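PDB 2B6N: proteinase K from Serratia sp., which binds calcium and, as a proteinase K-like subtilase, probably cleaves peptide bonds in proteins as a serine endopeptidase. Local coordinates for residues 29-42 with 88-100. Residues are numbered along the deposited sequence; the frame is centred on the assembly and turned at random.
Sequences DGSGVTAFVIDTGV and AKNVNVVGVRVLN
The Phe36 ring has Val96 CG2 at its edge, 4.2 Å from CD2, and Thr34 CG2 over the rim of one face, while Val94 lies alongside with CB 3.6 Å from CD2. With CG beside the backbone N (chi1 -67°), the ring is set beside Val94, the two side chains pointing the same way; beta-branched Thr34, Val94 and Val96 suit extended strands. At the edge of the Arg97 guanidinium, Thr40 O receives a weak bond from NE, and a water donating to Thr40 O accepts from NE; NH1 makes salt bridges with Asp58 and Asp61. Strands 34-39 and 92-97 run parallel, Ala35 N, Val37 N and Asp39 N bonding to Asn92 O, Val94 O and Val96 O. At the strand's end Asp39 O takes two donors, Val98 N at 2.8 Å and Leu99 N, which comes from above the carbonyl plane. Asp39 OD1 accepts from Thr40 N and is hydrogen-bonded to His72 ND1, consistent with the predicted Asp-His-Ser charge relay. Gly30, at positive phi, lets the chain pass close against Ala88, its CA 4.1 Å from Ala88 CB. Within the subtilase domain's central parallel sheet, strand 34-39 lies between 92-97 and 125-129; helix 107-120 packs on Phe36, Ile38 and Val96, and helix 223-240 on Val33 and Val91.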
loop_
_atom_site.group_PDB
_atom_site.type_symbol
_atom_site.label_atom_id
_atom_site.label_comp_id
_atom_site.label_asym_id
_atom_site.label_seq_id
_atom_site.Cartn_x
_atom_site.Cartn_y
_atom_site.Cartn_z
ATOM N N ASP A 29 -8.708 13.533 1.878
ATOM C CA ASP A 29 -7.916 13.256 0.686
ATOM C C ASP A 29 -6.415 13.089 0.953
ATOM O O ASP A 29 -5.617 13.048 0.010
ATOM C CB ASP A 29 -8.158 14.356 -0.358
ATOM C CG ASP A 29 -7.785 15.743 0.143
ATOM O OD1 ASP A 29 -7.128 15.864 1.198
ATOM O OD2 ASP A 29 -8.148 16.731 -0.539
ATOM N N GLY A 30 -6.014 13.019 2.224
ATOM C CA GLY A 30 -4.591 12.812 2.523
ATOM C C GLY A 30 -3.767 14.093 2.564
ATOM O O GLY A 30 -2.534 14.041 2.625
ATOM N N SER A 31 -4.442 15.247 2.545
ATOM C CA SER A 31 -3.787 16.548 2.716
ATOM C C SER A 31 -2.937 16.534 3.976
ATOM O O SER A 31 -3.373 16.013 5.015
ATOM C CB SER A 31 -4.828 17.674 2.817
ATOM O OG SER A 31 -5.447 17.894 1.570
ATOM N N GLY A 32 -1.713 17.052 3.849
ATOM C CA GLY A 32 -0.798 17.196 4.971
ATOM C C GLY A 32 -0.112 15.910 5.388
ATOM O O GLY A 32 0.616 15.894 6.401
ATOM N N VAL A 33 -0.326 14.847 4.609
ATOM C CA VAL A 33 0.271 13.528 4.868
ATOM C C VAL A 33 1.242 13.156 3.742
ATOM O O VAL A 33 1.040 13.551 2.589
ATOM C CB VAL A 33 -0.832 12.416 4.980
ATOM C CG1 VAL A 33 -0.222 11.034 5.286
ATOM C CG2 VAL A 33 -1.852 12.771 6.047
ATOM N N THR A 34 2.306 12.423 4.080
ATOM C CA THR A 34 3.264 11.968 3.078
ATOM C C THR A 34 3.286 10.442 3.053
ATOM O O THR A 34 3.373 9.791 4.091
ATOM C CB THR A 34 4.681 12.509 3.369
ATOM O OG1 THR A 34 4.636 13.935 3.380
ATOM C CG2 THR A 34 5.668 12.078 2.277
ATOM N N ALA A 35 3.173 9.887 1.854
ATOM C CA ALA A 35 3.199 8.451 1.667
ATOM C C ALA A 35 4.498 8.100 0.974
ATOM O O ALA A 35 4.749 8.543 -0.145
ATOM C CB ALA A 35 2.009 8.002 0.814
ATOM N N PHE A 36 5.308 7.304 1.655
ATOM C CA PHE A 36 6.597 6.835 1.141
ATOM C C PHE A 36 6.418 5.484 0.434
ATOM O O PHE A 36 5.956 4.509 1.027
ATOM C CB PHE A 36 7.597 6.747 2.296
ATOM C CG PHE A 36 7.952 8.090 2.871
ATOM C CD1 PHE A 36 7.236 8.629 3.953
ATOM C CD2 PHE A 36 8.991 8.832 2.318
ATOM C CE1 PHE A 36 7.565 9.899 4.481
ATOM C CE2 PHE A 36 9.333 10.098 2.838
ATOM C CZ PHE A 36 8.622 10.633 3.909
ATOM N N VAL A 37 6.767 5.436 -0.846
ATOM C CA VAL A 37 6.540 4.239 -1.638
ATOM C C VAL A 37 7.875 3.531 -1.821
ATOM O O VAL A 37 8.716 3.978 -2.602
ATOM C CB VAL A 37 5.892 4.588 -2.993
ATOM C CG1 VAL A 37 5.647 3.303 -3.814
ATOM C CG2 VAL A 37 4.578 5.349 -2.761
ATOM N N ILE A 38 8.082 2.468 -1.050
ATOM C CA ILE A 38 9.361 1.733 -1.069
ATOM C C ILE A 38 9.217 0.607 -2.087
ATOM O O ILE A 38 8.525 -0.363 -1.829
ATOM C CB ILE A 38 9.705 1.163 0.346
ATOM C CG1 ILE A 38 9.698 2.296 1.393
ATOM C CG2 ILE A 38 11.070 0.401 0.301
ATOM C CD1 ILE A 38 9.779 1.839 2.876
ATOM N N ASP A 39 9.834 0.763 -3.257
ATOM C CA ASP A 39 9.424 -0.032 -4.408
ATOM C C ASP A 39 10.426 0.177 -5.551
ATOM O O ASP A 39 11.622 0.455 -5.309
ATOM C CB ASP A 39 7.991 0.400 -4.823
ATOM C CG ASP A 39 7.177 -0.725 -5.428
ATOM O OD1 ASP A 39 7.551 -1.217 -6.535
ATOM O OD2 ASP A 39 6.136 -1.096 -4.812
ATOM N N THR A 40 9.953 0.056 -6.788
ATOM C CA THR A 40 10.812 0.153 -7.970
ATOM C C THR A 40 11.078 1.597 -8.403
ATOM O O THR A 40 11.721 1.827 -9.425
ATOM C CB THR A 40 10.220 -0.602 -9.186
ATOM O OG1 THR A 40 8.974 0.004 -9.569
ATOM C CG2 THR A 40 10.018 -2.087 -8.891
ATOM N N GLY A 41 10.585 2.561 -7.621
ATOM C CA GLY A 41 10.653 3.977 -7.966
ATOM C C GLY A 41 9.263 4.452 -8.372
ATOM O O GLY A 41 8.330 3.664 -8.376
ATOM N N VAL A 42 9.127 5.732 -8.721
ATOM C CA VAL A 42 7.836 6.280 -9.156
ATOM C C VAL A 42 8.079 7.205 -10.331
ATOM O O VAL A 42 9.013 8.017 -10.298
ATOM C CB VAL A 42 7.119 7.103 -8.032
ATOM C CG1 VAL A 42 5.800 7.677 -8.551
ATOM C CG2 VAL A 42 6.858 6.249 -6.780
ATOM N N ALA A 88 -6.284 8.469 -1.786
ATOM C CA ALA A 88 -6.029 9.732 -1.079
ATOM C C ALA A 88 -5.500 10.747 -2.099
ATOM O O ALA A 88 -4.297 10.860 -2.328
ATOM C CB ALA A 88 -5.009 9.514 0.043
ATOM N N LYS A 89 -6.432 11.471 -2.699
ATOM C CA LYS A 89 -6.182 12.195 -3.941
ATOM C C LYS A 89 -5.370 13.483 -3.801
ATOM O O LYS A 89 -5.059 14.130 -4.812
ATOM C CB LYS A 89 -7.511 12.439 -4.661
ATOM C CG LYS A 89 -8.265 11.110 -4.961
ATOM C CD LYS A 89 -9.540 11.348 -5.732
ATOM C CE LYS A 89 -10.291 10.036 -5.967
ATOM N NZ LYS A 89 -9.614 9.087 -6.922
ATOM N N ASN A 90 -5.017 13.854 -2.574
ATOM C CA ASN A 90 -4.142 15.020 -2.366
ATOM C C ASN A 90 -2.924 14.724 -1.482
ATOM O O ASN A 90 -2.268 15.654 -0.957
ATOM C CB ASN A 90 -4.927 16.209 -1.797
ATOM C CG ASN A 90 -4.214 17.533 -1.994
ATOM O OD1 ASN A 90 -4.164 18.377 -1.081
ATOM N ND2 ASN A 90 -3.666 17.732 -3.184
ATOM N N VAL A 91 -2.616 13.437 -1.316
ATOM C CA VAL A 91 -1.457 13.037 -0.515
ATOM C C VAL A 91 -0.155 13.406 -1.228
ATOM O O VAL A 91 -0.105 13.457 -2.468
ATOM C CB VAL A 91 -1.483 11.508 -0.199
ATOM C CG1 VAL A 91 -1.062 10.675 -1.406
ATOM C CG2 VAL A 91 -0.628 11.176 1.026
ATOM N N ASN A 92 0.894 13.690 -0.457
ATOM C CA ASN A 92 2.242 13.783 -1.033
ATOM C C ASN A 92 2.834 12.390 -1.195
ATOM O O ASN A 92 2.654 11.537 -0.329
ATOM C CB ASN A 92 3.127 14.653 -0.152
ATOM C CG ASN A 92 2.527 16.008 0.058
ATOM O OD1 ASN A 92 2.332 16.749 -0.903
ATOM N ND2 ASN A 92 2.164 16.325 1.309
ATOM N N VAL A 93 3.516 12.165 -2.317
ATOM C CA VAL A 93 4.072 10.868 -2.665
ATOM C C VAL A 93 5.580 11.025 -2.779
ATOM O O VAL A 93 6.060 11.915 -3.487
ATOM C CB VAL A 93 3.505 10.327 -4.003
ATOM C CG1 VAL A 93 4.219 9.008 -4.425
ATOM C CG2 VAL A 93 1.994 10.098 -3.888
ATOM N N VAL A 94 6.308 10.171 -2.068
ATOM C CA VAL A 94 7.773 10.153 -2.121
ATOM C C VAL A 94 8.283 8.762 -2.511
ATOM O O VAL A 94 8.051 7.765 -1.818
ATOM C CB VAL A 94 8.418 10.617 -0.775
ATOM C CG1 VAL A 94 9.967 10.511 -0.863
ATOM C CG2 VAL A 94 8.014 12.022 -0.432
ATOM N N GLY A 95 8.991 8.705 -3.632
ATOM C CA GLY A 95 9.576 7.453 -4.098
ATOM C C GLY A 95 10.873 7.099 -3.382
ATOM O O GLY A 95 11.807 7.922 -3.289
ATOM N N VAL A 96 10.916 5.880 -2.852
ATOM C CA VAL A 96 12.130 5.324 -2.242
ATOM C C VAL A 96 12.439 4.063 -3.032
ATOM O O VAL A 96 11.780 3.044 -2.863
ATOM C CB VAL A 96 11.937 5.045 -0.730
ATOM C CG1 VAL A 96 13.244 4.572 -0.094
ATOM C CG2 VAL A 96 11.485 6.332 -0.040
ATOM N N ARG A 97 13.408 4.158 -3.944
ATOM C CA ARG A 97 13.672 3.052 -4.871
ATOM C C ARG A 97 14.644 2.027 -4.288
ATOM O O ARG A 97 15.849 2.311 -4.068
ATOM C CB ARG A 97 14.127 3.582 -6.249
ATOM C CG ARG A 97 14.537 2.469 -7.218
ATOM C CD ARG A 97 14.833 3.025 -8.615
ATOM N NE ARG A 97 15.070 1.962 -9.595
ATOM C CZ ARG A 97 16.169 1.826 -10.346
ATOM N NH1 ARG A 97 17.179 2.691 -10.264
ATOM N NH2 ARG A 97 16.250 0.811 -11.196
ATOM N N VAL A 98 14.118 0.824 -4.039
ATOM C CA VAL A 98 14.921 -0.261 -3.475
ATOM C C VAL A 98 14.889 -1.507 -4.364
ATOM O O VAL A 98 15.524 -2.531 -4.049
ATOM C CB VAL A 98 14.513 -0.620 -2.030
ATOM C CG1 VAL A 98 14.627 0.600 -1.124
ATOM C CG2 VAL A 98 13.088 -1.211 -1.964
ATOM N N LEU A 99 14.143 -1.408 -5.462
ATOM C CA LEU A 99 13.985 -2.533 -6.382
ATOM C C LEU A 99 14.398 -2.063 -7.752
ATOM O O LEU A 99 14.092 -0.929 -8.125
ATOM C CB LEU A 99 12.521 -3.020 -6.411
ATOM C CG LEU A 99 11.918 -3.502 -5.085
ATOM C CD1 LEU A 99 10.505 -4.037 -5.314
ATOM C CD2 LEU A 99 12.822 -4.564 -4.452
ATOM N N ASN A 100 15.108 -2.928 -8.482
ATOM C CA ASN A 100 15.682 -2.555 -9.786
ATOM C C ASN A 100 14.676 -2.602 -10.971
ATOM O O ASN A 100 13.458 -2.778 -10.773
ATOM C CB ASN A 100 16.965 -3.386 -10.063
ATOM C CG ASN A 100 16.699 -4.873 -10.179
ATOM O OD1 ASN A 100 15.612 -5.300 -10.582
ATOM N ND2 ASN A 100 17.704 -5.677 -9.855
HETATM O O HOH W 1 13.033 0.179 -11.031
#